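Chemotaxis protein CheX (Desulfovibrio desulfuricans subsp. desulfuricans str. G20, PDB 3HM4) probably dephosphorylates the phosphorylated response regulator CheY during chemotaxis signalling. Local coordinates at residues N39-G51 and A117-H131. Residues are numbered along the deposited sequence; the frame is centred on the assembly and turned at random.
Sequences NNVAKGDVSAVVG and ATPSVIMGDGHTISH
Ser47 and His127 meet inside a folded pair of antiparallel β ladders, a worked example of how two chain segments can turn a corner together. Strand 47-51 pairs with 120-123 in the main sheet, and strand 42-44 with 127-131 in a separate ladder, two-stranded within this chain. Between them the register slips by two residues at a β bulge, Asp45 and Val46 both facing Phe64, while Gly124 to His127 form a type II turn.

The imidazole of His127 can be followed outward from CB. Chi1 of 71° sets CG between the backbone N and the carbonyl carbon and brings the ring's edge against Asp45, Val46 and Ser47. CG lies 3.6 Å from Gly44 O, and CD2 3.8 Å from Ser47 OG. ND1 donates to Gly124 O at 2.8 Å, on a lone pair of a carbonyl that also accepts from His127 N. CE1 approaches Asp45 C, and NE2 is hydrogen-bonded to Ser47 OG at 2.7 Å; that hydroxyl also bonds to Thr63 OG1. Ile122 CG2 sits over the centre of one ring face, Gly44 O toward the rim of the other, so bonds and packing together fix the ring's rotation.

Asp45 OD1 accepts from Gly126 N at 3.0 Å, while OD2 takes the backbone N of Lys66. Lys66 NZ forms a salt bridge with Asp125 OD1; this positive charge probably eases the closeness of the two carboxylates. Farther along, Ile129 CD1 packs 3.8 Å from Val49 CB, joining the two ladders. Both 120-123 and 127-131 continue into a ladder with the second subunit. Lys43 extends until a bend at chi4 (74°) brings NZ within 2.8 Å of Gly126 O, on a carbonyl lone pair.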
# COMPACT_ATOMS: atom_id res chain seq x y z
N ASN A 39 -3.06 18.00 2.69
CA ASN A 39 -4.26 17.17 2.56
C ASN A 39 -3.97 15.75 3.08
O ASN A 39 -2.81 15.29 3.09
CB ASN A 39 -4.70 17.11 1.07
CG ASN A 39 -5.31 18.43 0.58
OD1 ASN A 39 -6.45 18.77 0.95
ND2 ASN A 39 -4.59 19.16 -0.26
N ASN A 40 -5.03 15.07 3.50
CA ASN A 40 -4.94 13.72 4.09
C ASN A 40 -5.03 12.58 3.06
O ASN A 40 -4.99 11.42 3.44
CB ASN A 40 -5.94 13.50 5.24
CG ASN A 40 -7.38 13.65 4.83
OD1 ASN A 40 -7.71 13.77 3.63
ND2 ASN A 40 -8.28 13.64 5.83
N VAL A 41 -5.18 12.94 1.78
CA VAL A 41 -5.28 11.97 0.71
C VAL A 41 -4.52 12.40 -0.53
O VAL A 41 -4.26 13.57 -0.77
CB VAL A 41 -6.78 11.78 0.24
CG1 VAL A 41 -7.65 11.15 1.33
CG2 VAL A 41 -7.39 13.12 -0.25
N ALA A 42 -4.11 11.41 -1.29
CA ALA A 42 -3.75 11.53 -2.71
C ALA A 42 -4.93 10.93 -3.46
O ALA A 42 -5.34 9.84 -3.13
CB ALA A 42 -2.46 10.76 -3.04
N LYS A 43 -5.47 11.64 -4.46
CA LYS A 43 -6.62 11.20 -5.22
C LYS A 43 -6.20 10.95 -6.65
O LYS A 43 -5.60 11.77 -7.30
CB LYS A 43 -7.73 12.24 -5.19
CG LYS A 43 -9.05 11.75 -5.83
CD LYS A 43 -10.08 12.77 -5.71
CE LYS A 43 -11.42 12.33 -6.34
NZ LYS A 43 -12.20 11.31 -5.57
N GLY A 44 -6.54 9.79 -7.14
CA GLY A 44 -6.20 9.46 -8.50
C GLY A 44 -6.75 8.17 -8.97
O GLY A 44 -7.65 7.64 -8.38
N ASP A 45 -6.18 7.69 -10.08
CA ASP A 45 -6.82 6.66 -10.89
C ASP A 45 -6.11 5.31 -10.89
O ASP A 45 -6.77 4.26 -10.92
CB ASP A 45 -7.06 7.26 -12.28
CG ASP A 45 -7.76 8.62 -12.20
OD1 ASP A 45 -8.65 8.75 -11.33
OD2 ASP A 45 -7.33 9.59 -12.87
N VAL A 46 -4.78 5.35 -10.82
CA VAL A 46 -3.95 4.17 -10.59
C VAL A 46 -2.90 4.62 -9.58
O VAL A 46 -2.25 5.66 -9.81
CB VAL A 46 -3.28 3.62 -11.84
CG1 VAL A 46 -2.33 2.41 -11.47
CG2 VAL A 46 -4.35 3.20 -12.87
N SER A 47 -2.75 3.89 -8.48
CA SER A 47 -1.69 4.16 -7.54
C SER A 47 -0.91 2.88 -7.30
O SER A 47 -1.39 1.78 -7.53
CB SER A 47 -2.21 4.67 -6.20
OG SER A 47 -2.91 5.90 -6.32
N ALA A 48 0.29 3.07 -6.76
CA ALA A 48 1.09 1.95 -6.27
C ALA A 48 1.76 2.39 -4.99
O ALA A 48 2.03 3.58 -4.81
CB ALA A 48 2.08 1.45 -7.27
N VAL A 49 2.04 1.44 -4.12
CA VAL A 49 2.64 1.74 -2.84
C VAL A 49 3.55 0.61 -2.43
O VAL A 49 3.23 -0.56 -2.68
CB VAL A 49 1.56 2.06 -1.77
CG1 VAL A 49 0.61 0.90 -1.53
CG2 VAL A 49 2.20 2.54 -0.46
N VAL A 50 4.64 0.95 -1.75
CA VAL A 50 5.62 -0.03 -1.31
C VAL A 50 6.27 0.42 -0.03
O VAL A 50 6.75 1.53 0.07
CB VAL A 50 6.69 -0.35 -2.42
CG1 VAL A 50 7.55 0.88 -2.85
CG2 VAL A 50 7.56 -1.53 -1.99
N GLY A 51 6.26 -0.48 0.96
CA GLY A 51 6.84 -0.15 2.25
C GLY A 51 8.35 -0.31 2.26
O GLY A 51 8.92 -1.13 1.52
N ALA A 117 9.66 -3.85 0.80
CA ALA A 117 8.59 -4.81 0.78
C ALA A 117 8.10 -5.02 -0.66
O ALA A 117 8.63 -4.46 -1.60
CB ALA A 117 7.47 -4.31 1.71
N THR A 118 7.10 -5.86 -0.82
CA THR A 118 6.50 -6.07 -2.15
C THR A 118 5.47 -4.95 -2.40
O THR A 118 4.72 -4.57 -1.49
CB THR A 118 5.84 -7.47 -2.25
OG1 THR A 118 4.95 -7.66 -1.14
CG2 THR A 118 6.90 -8.58 -2.28
N PRO A 119 5.43 -4.42 -3.63
CA PRO A 119 4.43 -3.38 -3.91
C PRO A 119 3.01 -3.92 -4.02
O PRO A 119 2.78 -5.10 -4.23
CB PRO A 119 4.86 -2.81 -5.28
CG PRO A 119 6.27 -3.30 -5.47
CD PRO A 119 6.34 -4.61 -4.78
N SER A 120 2.07 -2.97 -3.92
CA SER A 120 0.68 -3.21 -4.28
C SER A 120 0.25 -2.11 -5.25
O SER A 120 0.72 -0.97 -5.18
CB SER A 120 -0.28 -3.22 -3.08
OG SER A 120 -0.04 -4.35 -2.25
N VAL A 121 -0.65 -2.48 -6.16
CA VAL A 121 -1.21 -1.60 -7.18
C VAL A 121 -2.70 -1.45 -6.93
O VAL A 121 -3.42 -2.45 -6.74
CB VAL A 121 -0.91 -2.08 -8.62
CG1 VAL A 121 -1.63 -1.15 -9.61
CG2 VAL A 121 0.57 -2.13 -8.88
N ILE A 122 -3.15 -0.20 -6.89
CA ILE A 122 -4.52 0.16 -6.62
C ILE A 122 -5.15 0.75 -7.88
O ILE A 122 -4.56 1.60 -8.55
CB ILE A 122 -4.61 1.19 -5.47
CG1 ILE A 122 -4.07 0.56 -4.16
CG2 ILE A 122 -6.06 1.67 -5.23
CD1 ILE A 122 -2.69 0.76 -3.92
N MSE A 123 -6.36 0.29 -8.22
CA MSE A 123 -7.07 0.86 -9.35
C MSE A 123 -8.49 1.25 -9.00
O MSE A 123 -9.13 0.65 -8.14
CB MSE A 123 -7.09 -0.14 -10.49
CG MSE A 123 -5.71 -0.63 -10.95
SE MSE A 123 -5.76 -1.92 -12.35
CE MSE A 123 -4.41 -3.10 -11.72
N GLY A 124 -8.98 2.25 -9.70
CA GLY A 124 -10.37 2.73 -9.60
C GLY A 124 -10.34 4.23 -9.69
O GLY A 124 -9.57 4.88 -9.01
N ASP A 125 -11.16 4.80 -10.58
CA ASP A 125 -11.10 6.24 -10.80
C ASP A 125 -11.42 7.01 -9.52
O ASP A 125 -12.40 6.69 -8.82
CB ASP A 125 -12.10 6.68 -11.87
CG ASP A 125 -11.71 6.28 -13.27
OD1 ASP A 125 -10.67 5.63 -13.49
OD2 ASP A 125 -12.48 6.64 -14.19
N GLY A 126 -10.56 7.95 -9.17
CA GLY A 126 -10.81 8.80 -8.02
C GLY A 126 -10.72 8.13 -6.67
O GLY A 126 -11.26 8.65 -5.68
N HIS A 127 -10.02 6.98 -6.61
CA HIS A 127 -9.69 6.42 -5.29
C HIS A 127 -8.77 7.39 -4.55
O HIS A 127 -8.16 8.26 -5.15
CB HIS A 127 -9.08 5.02 -5.39
CG HIS A 127 -7.69 5.01 -5.95
ND1 HIS A 127 -7.42 4.69 -7.26
CD2 HIS A 127 -6.50 5.27 -5.36
CE1 HIS A 127 -6.10 4.78 -7.45
NE2 HIS A 127 -5.52 5.12 -6.31
N THR A 128 -8.64 7.17 -3.25
CA THR A 128 -7.67 7.86 -2.48
C THR A 128 -6.73 6.91 -1.77
O THR A 128 -7.11 5.81 -1.39
CB THR A 128 -8.29 8.81 -1.44
OG1 THR A 128 -9.10 8.08 -0.52
CG2 THR A 128 -9.15 9.88 -2.13
N ILE A 129 -5.50 7.37 -1.55
CA ILE A 129 -4.51 6.67 -0.76
C ILE A 129 -3.98 7.65 0.28
O ILE A 129 -3.68 8.81 -0.04
CB ILE A 129 -3.41 6.03 -1.63
CG1 ILE A 129 -2.37 5.28 -0.76
CG2 ILE A 129 -2.71 7.03 -2.49
CD1 ILE A 129 -1.55 4.20 -1.54
N SER A 130 -3.87 7.16 1.50
CA SER A 130 -3.44 7.93 2.65
C SER A 130 -2.36 7.17 3.42
O SER A 130 -2.57 6.05 3.81
CB SER A 130 -4.61 8.15 3.62
OG SER A 130 -5.70 8.87 3.00
N HIS A 131 -1.24 7.81 3.67
CA HIS A 131 -0.15 7.27 4.48
C HIS A 131 -0.45 7.39 5.95
O HIS A 131 -0.86 8.46 6.42
CB HIS A 131 1.18 7.96 4.15
CG HIS A 131 1.68 7.61 2.80
ND1 HIS A 131 2.50 6.52 2.58
CD2 HIS A 131 1.52 8.21 1.59
CE1 HIS A 131 2.78 6.43 1.29
NE2 HIS A 131 2.17 7.44 0.67
O HOH W 1 -8.85 3.75 -12.58